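Exoribonuclease II, mitochondrial (Candida glabrata, PDB 6F3H) degrades mitochondrial RNA from its 3' end as the exoribonuclease component of the mtEXO degradosome. Local coordinates at residues S33-Q44 against A76-K87. The protein carries 1 engineered substitution. Sequence-based numbering, arbitrary orientation.
Sequences SLNVGDIVLLKQ and AMKNSVILRIPK
I39 and I85 form a hydrogen-bonded antiparallel pair, each amide bonding the other's carbonyl (I39 N to I85 O 2.8 Å, I85 N to I39 O 2.7 Å). Next to it V40 faces R84 in a non-hydrogen-bonded pair. Further along, L41 N bonds L83 O while I82 N bonds L41 O, so I82 and L83 together face L41 in a classic beta bulge. The pairing continues into the 3-10 turn 78-80, where K43 N reaches S80 O at 2.8 Å.

Polar side chains hold both ends. The R84 chain, CG anti to the backbone N (chi1 161°) and extended to NE, crosses D38 at an oblique angle and makes a salt bridge, NE to D38 OD2 at 3.0 Å, with the guanidinium and carboxylate planes 64° apart. OD2 lies close to the guanidinium plane, yet NE meets it from above the carboxylate plane. N35 N bonds OD2 from the opposite face, so this one oxygen joins the type II turn 35-38 to R84 of the strand. At the other end Q44 bends at chi2 (65°) and gives NE2 to S80 OG at 3.2 Å, nearly in its amide plane.

Apolar groups cover both faces. On one, V40 CG1 crosses V81 CG1 at about a right angle (3.8 Å), with L42 CD1 against V81 CG2. On the other, L41 CB touches L83 CG at 3.9 Å.

Strand 81-85 is an edge strand of the five-stranded antiparallel sheet within this chain, and 39-42 pairs on its far side with strand 50-54. V40 packs on F66, whereas L41 and I85 lie against helix 212-226; N79 packs on an RNA phosphate.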
ATOM      1  N   SER A  33      14.358 -11.634   6.120  1.00 64.16           N
ATOM      2  CA  SER A  33      13.013 -12.148   5.980  1.00 68.43           C
ATOM      3  C   SER A  33      12.652 -12.990   7.198  1.00 67.51           C
ATOM      4  O   SER A  33      13.468 -13.219   8.099  1.00 70.92           O
ATOM      5  CB  SER A  33      12.899 -12.977   4.706  1.00 79.00           C
ATOM      6  OG  SER A  33      11.737 -13.785   4.770  1.00 87.00           O
ATOM      7  N   LEU A  34      11.394 -13.409   7.245  1.00 61.88           N
ATOM      8  CA  LEU A  34      10.961 -14.247   8.345  1.00 57.13           C
ATOM      9  C   LEU A  34      11.755 -15.533   8.335  1.00 60.42           C
ATOM     10  O   LEU A  34      11.864 -16.195   7.300  1.00 64.30           O
ATOM     11  CB  LEU A  34       9.467 -14.557   8.261  1.00 56.01           C
ATOM     12  CG  LEU A  34       8.904 -15.442   9.383  1.00 48.45           C
ATOM     13  CD1 LEU A  34       8.771 -14.656  10.651  1.00 40.36           C
ATOM     14  CD2 LEU A  34       7.558 -16.020   9.011  1.00 44.86           C
ATOM     15  N   ASN A  35      12.245 -15.909   9.514  1.00 62.78           N
ATOM     16  CA  ASN A  35      13.223 -16.974   9.649  1.00 60.11           C
ATOM     17  C   ASN A  35      13.136 -17.550  11.054  1.00 66.14           C
ATOM     18  O   ASN A  35      12.667 -16.890  11.985  1.00 67.57           O
ATOM     19  CB  ASN A  35      14.615 -16.423   9.366  1.00 57.72           C
ATOM     20  CG  ASN A  35      15.540 -17.463   8.874  1.00 63.35           C
ATOM     21  OD1 ASN A  35      15.168 -18.633   8.791  1.00 63.23           O
ATOM     22  ND2 ASN A  35      16.726 -17.045   8.441  1.00 68.10           N
ATOM     23  N   VAL A  36      13.632 -18.780  11.210  1.00 71.72           N
ATOM     24  CA  VAL A  36      13.587 -19.425  12.521  1.00 72.30           C
ATOM     25  C   VAL A  36      14.468 -18.652  13.496  1.00 65.57           C
ATOM     26  O   VAL A  36      15.514 -18.109  13.126  1.00 64.17           O
ATOM     27  CB  VAL A  36      13.985 -20.911  12.435  1.00 75.20           C
ATOM     28  CG1 VAL A  36      13.274 -21.602  11.282  1.00 76.32           C
ATOM     29  CG2 VAL A  36      15.464 -21.047  12.267  1.00 79.00           C
ATOM     30  N   GLY A  37      14.014 -18.537  14.733  1.00 64.60           N
ATOM     31  CA  GLY A  37      14.659 -17.703  15.713  1.00 65.11           C
ATOM     32  C   GLY A  37      13.998 -16.358  15.867  1.00 65.23           C
ATOM     33  O   GLY A  37      14.224 -15.667  16.870  1.00 62.86           O
ATOM     34  N   ASP A  38      13.210 -15.967  14.877  1.00 62.25           N
ATOM     35  CA  ASP A  38      12.474 -14.727  14.967  1.00 56.76           C
ATOM     36  C   ASP A  38      11.458 -14.847  16.088  1.00 50.84           C
ATOM     37  O   ASP A  38      10.927 -15.926  16.346  1.00 56.98           O
ATOM     38  CB  ASP A  38      11.789 -14.427  13.639  1.00 65.03           C
ATOM     39  CG  ASP A  38      12.745 -13.853  12.599  1.00 69.51           C
ATOM     40  OD1 ASP A  38      13.856 -13.422  12.973  1.00 72.35           O
ATOM     41  OD2 ASP A  38      12.365 -13.788  11.415  1.00 69.89           O
ATOM     42  N   ILE A  39      11.259 -13.773  16.824  1.00 46.12           N
ATOM     43  CA  ILE A  39      10.245 -13.760  17.867  1.00 52.02           C
ATOM     44  C   ILE A  39       9.057 -12.941  17.383  1.00 60.04           C
ATOM     45  O   ILE A  39       9.220 -11.806  16.924  1.00 65.99           O
ATOM     46  CB  ILE A  39      10.795 -13.247  19.203  1.00 48.34           C
ATOM     47  CG1 ILE A  39      11.718 -14.312  19.800  1.00 52.52           C
ATOM     48  CG2 ILE A  39       9.679 -12.934  20.141  1.00 46.21           C
ATOM     49  CD1 ILE A  39      12.328 -13.922  21.143  1.00 47.81           C
ATOM     50  N   VAL A  40       7.864 -13.536  17.422  1.00 55.70           N
ATOM     51  CA  VAL A  40       6.721 -12.966  16.733  1.00 50.96           C
ATOM     52  C   VAL A  40       5.544 -12.812  17.671  1.00 51.79           C
ATOM     53  O   VAL A  40       5.407 -13.511  18.673  1.00 58.65           O
ATOM     54  CB  VAL A  40       6.290 -13.823  15.540  1.00 45.94           C
ATOM     55  CG1 VAL A  40       7.369 -13.798  14.544  1.00 40.28           C
ATOM     56  CG2 VAL A  40       6.050 -15.212  16.030  1.00 49.01           C
ATOM     57  N   LEU A  41       4.674 -11.894  17.293  1.00 48.81           N
ATOM     58  CA  LEU A  41       3.311 -11.839  17.770  1.00 45.44           C
ATOM     59  C   LEU A  41       2.402 -12.275  16.634  1.00 44.07           C
ATOM     60  O   LEU A  41       2.547 -11.809  15.504  1.00 40.19           O
ATOM     61  CB  LEU A  41       2.940 -10.434  18.214  1.00 41.11           C
ATOM     62  CG  LEU A  41       3.101 -10.181  19.693  1.00 47.69           C
ATOM     63  CD1 LEU A  41       2.204  -9.024  20.016  1.00 45.99           C
ATOM     64  CD2 LEU A  41       2.761 -11.419  20.528  1.00 49.70           C
ATOM     65  N   LEU A  42       1.496 -13.185  16.927  1.00 45.73           N
ATOM     66  CA  LEU A  42       0.552 -13.665  15.939  1.00 44.41           C
ATOM     67  C   LEU A  42      -0.827 -13.049  16.145  1.00 54.88           C
ATOM     68  O   LEU A  42      -1.165 -12.557  17.221  1.00 61.99           O
ATOM     69  CB  LEU A  42       0.470 -15.182  15.978  1.00 40.75           C
ATOM     70  CG  LEU A  42       1.507 -15.857  15.095  1.00 42.93           C
ATOM     71  CD1 LEU A  42       2.812 -15.148  15.118  1.00 50.17           C
ATOM     72  CD2 LEU A  42       1.681 -17.287  15.509  1.00 42.10           C
ATOM     73  N   LYS A  43      -1.616 -13.045  15.067  1.00 58.04           N
ATOM     74  CA  LYS A  43      -3.013 -12.626  15.161  1.00 56.42           C
ATOM     75  C   LYS A  43      -3.822 -13.601  16.000  1.00 65.24           C
ATOM     76  O   LYS A  43      -4.830 -13.215  16.604  1.00 68.39           O
ATOM     77  CB  LYS A  43      -3.613 -12.488  13.769  1.00 49.11           C
ATOM     78  CG  LYS A  43      -3.246 -11.203  13.073  1.00 48.95           C
ATOM     79  CD  LYS A  43      -3.654 -11.246  11.615  1.00 60.75           C
ATOM     80  CE  LYS A  43      -3.006 -10.111  10.809  1.00 75.01           C
ATOM     81  NZ  LYS A  43      -3.248 -10.179   9.324  1.00 82.76           N
ATOM     82  N   GLN A  44      -3.415 -14.867  16.016  1.00 68.83           N
ATOM     83  CA  GLN A  44      -4.007 -15.835  16.924  1.00 74.51           C
ATOM     84  C   GLN A  44      -3.664 -15.501  18.372  1.00 84.11           C
ATOM     85  O   GLN A  44      -4.559 -15.332  19.206  1.00 86.15           O
ATOM     86  CB  GLN A  44      -3.529 -17.244  16.557  1.00 76.03           C
ATOM     87  CG  GLN A  44      -3.781 -17.694  15.099  1.00 82.10           C
ATOM     88  CD  GLN A  44      -3.019 -16.910  14.022  1.00 84.14           C
ATOM     89  OE1 GLN A  44      -2.645 -15.752  14.221  1.00 79.61           O
ATOM     90  NE2 GLN A  44      -2.799 -17.545  12.871  1.00 84.69           N
ATOM     91  N   ALA A  76       1.100 -21.193  11.156  1.00 57.73           N
ATOM     92  CA  ALA A  76       0.384 -19.994  10.780  1.00 56.34           C
ATOM     93  C   ALA A  76       0.937 -19.439   9.490  1.00 63.63           C
ATOM     94  O   ALA A  76       2.098 -19.658   9.141  1.00 66.13           O
ATOM     95  CB  ALA A  76       0.457 -18.921  11.869  1.00 51.78           C
HETATM   96  N   MSE A  77       0.076 -18.710   8.791  1.00 69.86           N
HETATM   97  CA  MSE A  77       0.468 -17.986   7.606  1.00 78.65           C
HETATM   98  C   MSE A  77       1.440 -16.917   7.981  1.00 67.31           C
HETATM   99  O   MSE A  77       1.254 -16.210   8.959  1.00 64.31           O
HETATM  100  CB  MSE A  77      -0.738 -17.355   6.910  1.00 99.52           C
HETATM  101  CG  MSE A  77      -1.506 -18.329   6.048  1.00116.15           C
HETATM  102 SE   MSE A  77      -0.306 -19.555   5.109  1.00128.15          SE
HETATM  103  CE  MSE A  77      -1.617 -20.872   4.486  1.00130.94           C
ATOM    104  N   LYS A  78       2.474 -16.801   7.171  1.00 63.79           N
ATOM    105  CA  LYS A  78       3.418 -15.709   7.278  1.00 57.04           C
ATOM    106  C   LYS A  78       2.748 -14.402   7.680  1.00 50.84           C
ATOM    107  O   LYS A  78       3.274 -13.666   8.508  1.00 54.87           O
ATOM    108  CB  LYS A  78       4.124 -15.561   5.938  1.00 58.94           C
ATOM    109  CG  LYS A  78       4.955 -14.328   5.813  1.00 63.76           C
ATOM    110  CD  LYS A  78       5.451 -14.183   4.372  1.00 68.50           C
ATOM    111  CE  LYS A  78       4.557 -13.263   3.518  1.00 65.92           C
ATOM    112  NZ  LYS A  78       5.128 -11.883   3.317  1.00 61.17           N
ATOM    113  N   ASN A  79       1.583 -14.107   7.121  1.00 49.30           N
ATOM    114  CA  ASN A  79       0.936 -12.830   7.376  1.00 51.79           C
ATOM    115  C   ASN A  79       0.140 -12.799   8.661  1.00 51.84           C
ATOM    116  O   ASN A  79      -0.368 -11.733   9.031  1.00 52.68           O
ATOM    117  CB  ASN A  79       0.046 -12.486   6.213  1.00 62.48           C
ATOM    118  CG  ASN A  79       0.834 -12.322   4.984  1.00 71.45           C
ATOM    119  OD1 ASN A  79       1.505 -13.259   4.556  1.00 78.27           O
ATOM    120  ND2 ASN A  79       0.830 -11.127   4.430  1.00 68.33           N
ATOM    121  N   SER A  80       0.026 -13.926   9.351  1.00 48.60           N
ATOM    122  CA  SER A  80      -0.518 -13.868  10.691  1.00 50.21           C
ATOM    123  C   SER A  80       0.449 -13.230  11.674  1.00 47.54           C
ATOM    124  O   SER A  80       0.085 -13.071  12.834  1.00 53.76           O
ATOM    125  CB  SER A  80      -0.884 -15.265  11.178  1.00 56.93           C
ATOM    126  OG  SER A  80      -1.847 -15.869  10.332  1.00 61.43           O
ATOM    127  N   VAL A  81       1.668 -12.902  11.254  1.00 45.05           N
ATOM    128  CA  VAL A  81       2.662 -12.271  12.120  1.00 44.04           C
ATOM    129  C   VAL A  81       2.369 -10.780  12.254  1.00 45.22           C
ATOM    130  O   VAL A  81       2.410 -10.046  11.260  1.00 45.97           O
ATOM    131  CB  VAL A  81       4.080 -12.499  11.589  1.00 43.20           C
ATOM    132  CG1 VAL A  81       5.047 -11.647  12.381  1.00 39.66           C
ATOM    133  CG2 VAL A  81       4.450 -13.963  11.710  1.00 40.20           C
ATOM    134  N   ILE A  82       2.139 -10.312  13.491  1.00 50.07           N
ATOM    135  CA  ILE A  82       1.838  -8.893  13.682  1.00 53.42           C
ATOM    136  C   ILE A  82       3.080  -8.079  13.970  1.00 56.71           C
ATOM    137  O   ILE A  82       3.142  -6.891  13.613  1.00 55.46           O
ATOM    138  CB  ILE A  82       0.815  -8.679  14.815  1.00 50.32           C
ATOM    139  CG1 ILE A  82      -0.235  -9.754  14.799  1.00 54.85           C
ATOM    140  CG2 ILE A  82       0.014  -7.503  14.498  1.00 59.37           C
ATOM    141  CD1 ILE A  82      -1.181  -9.580  15.940  1.00 61.60           C
ATOM    142  N   LEU A  83       4.052  -8.655  14.678  1.00 54.86           N
ATOM    143  CA  LEU A  83       5.344  -8.009  14.793  1.00 49.23           C
ATOM    144  C   LEU A  83       6.406  -9.069  14.967  1.00 54.04           C
ATOM    145  O   LEU A  83       6.137 -10.179  15.421  1.00 59.78           O
ATOM    146  CB  LEU A  83       5.408  -6.983  15.937  1.00 42.16           C
ATOM    147  CG  LEU A  83       5.147  -7.277  17.407  1.00 45.95           C
ATOM    148  CD1 LEU A  83       6.374  -7.861  18.064  1.00 48.64           C
ATOM    149  CD2 LEU A  83       4.771  -5.981  18.090  1.00 45.82           C
ATOM    150  N   ARG A  84       7.631  -8.687  14.628  1.00 56.12           N
ATOM    151  CA  ARG A  84       8.725  -9.622  14.473  1.00 54.89           C
ATOM    152  C   ARG A  84       9.970  -9.013  15.086  1.00 58.10           C
ATOM    153  O   ARG A  84      10.212  -7.810  14.940  1.00 54.88           O
ATOM    154  CB  ARG A  84       8.956  -9.936  12.995  1.00 47.51           C
ATOM    155  CG  ARG A  84      10.302 -10.522  12.635  1.00 46.29           C
ATOM    156  CD  ARG A  84      10.353 -10.814  11.140  1.00 50.17           C
ATOM    157  NE  ARG A  84      11.697 -10.962  10.579  1.00 55.10           N
ATOM    158  CZ  ARG A  84      12.263 -10.103   9.734  1.00 57.94           C
ATOM    159  NH1 ARG A  84      11.609  -9.018   9.343  1.00 49.81           N
ATOM    160  NH2 ARG A  84      13.494 -10.334   9.279  1.00 65.52           N
ATOM    161  N   ILE A  85      10.745  -9.860  15.762  1.00 58.53           N
ATOM    162  CA  ILE A  85      12.016  -9.521  16.384  1.00 49.64           C
ATOM    163  C   ILE A  85      13.057 -10.448  15.785  1.00 48.93           C
ATOM    164  O   ILE A  85      12.984 -11.663  15.992  1.00 57.23           O
ATOM    165  CB  ILE A  85      11.989  -9.709  17.908  1.00 54.73           C
ATOM    166  CG1 ILE A  85      11.007  -8.749  18.544  1.00 62.77           C
ATOM    167  CG2 ILE A  85      13.378  -9.514  18.464  1.00 48.00           C
ATOM    168  CD1 ILE A  85      11.449  -7.344  18.378  1.00 68.12           C
ATOM    169  N   PRO A  86      14.054  -9.932  15.076  1.00 48.54           N
ATOM    170  CA  PRO A  86      14.969 -10.809  14.341  1.00 58.91           C
ATOM    171  C   PRO A  86      15.917 -11.556  15.274  1.00 70.04           C
ATOM    172  O   PRO A  86      16.166 -11.153  16.414  1.00 72.68           O
ATOM    173  CB  PRO A  86      15.710  -9.843  13.406  1.00 57.43           C
ATOM    174  CG  PRO A  86      14.804  -8.605  13.325  1.00 48.42           C
ATOM    175  CD  PRO A  86      14.243  -8.515  14.710  1.00 44.87           C
ATOM    176  N   LYS A  87      16.413 -12.688  14.775  1.00 77.13           N
ATOM    177  CA  LYS A  87      17.349 -13.551  15.504  1.00 86.95           C
ATOM    178  C   LYS A  87      18.452 -12.805  16.287  1.00 95.60           C
ATOM    179  O   LYS A  87      19.495 -13.370  16.661  1.00 97.14           O
ATOM    180  CB  LYS A  87      17.991 -14.515  14.508  1.00 82.45           C
ATOM    181  CG  LYS A  87      16.991 -15.350  13.735  1.00 77.71           C
ATOM    182  CD  LYS A  87      17.584 -15.817  12.423  1.00 75.97           C
ATOM    183  CE  LYS A  87      18.398 -17.075  12.594  1.00 75.20           C
ATOM    184  NZ  LYS A  87      18.463 -17.822  11.313  1.00 76.28           N
TER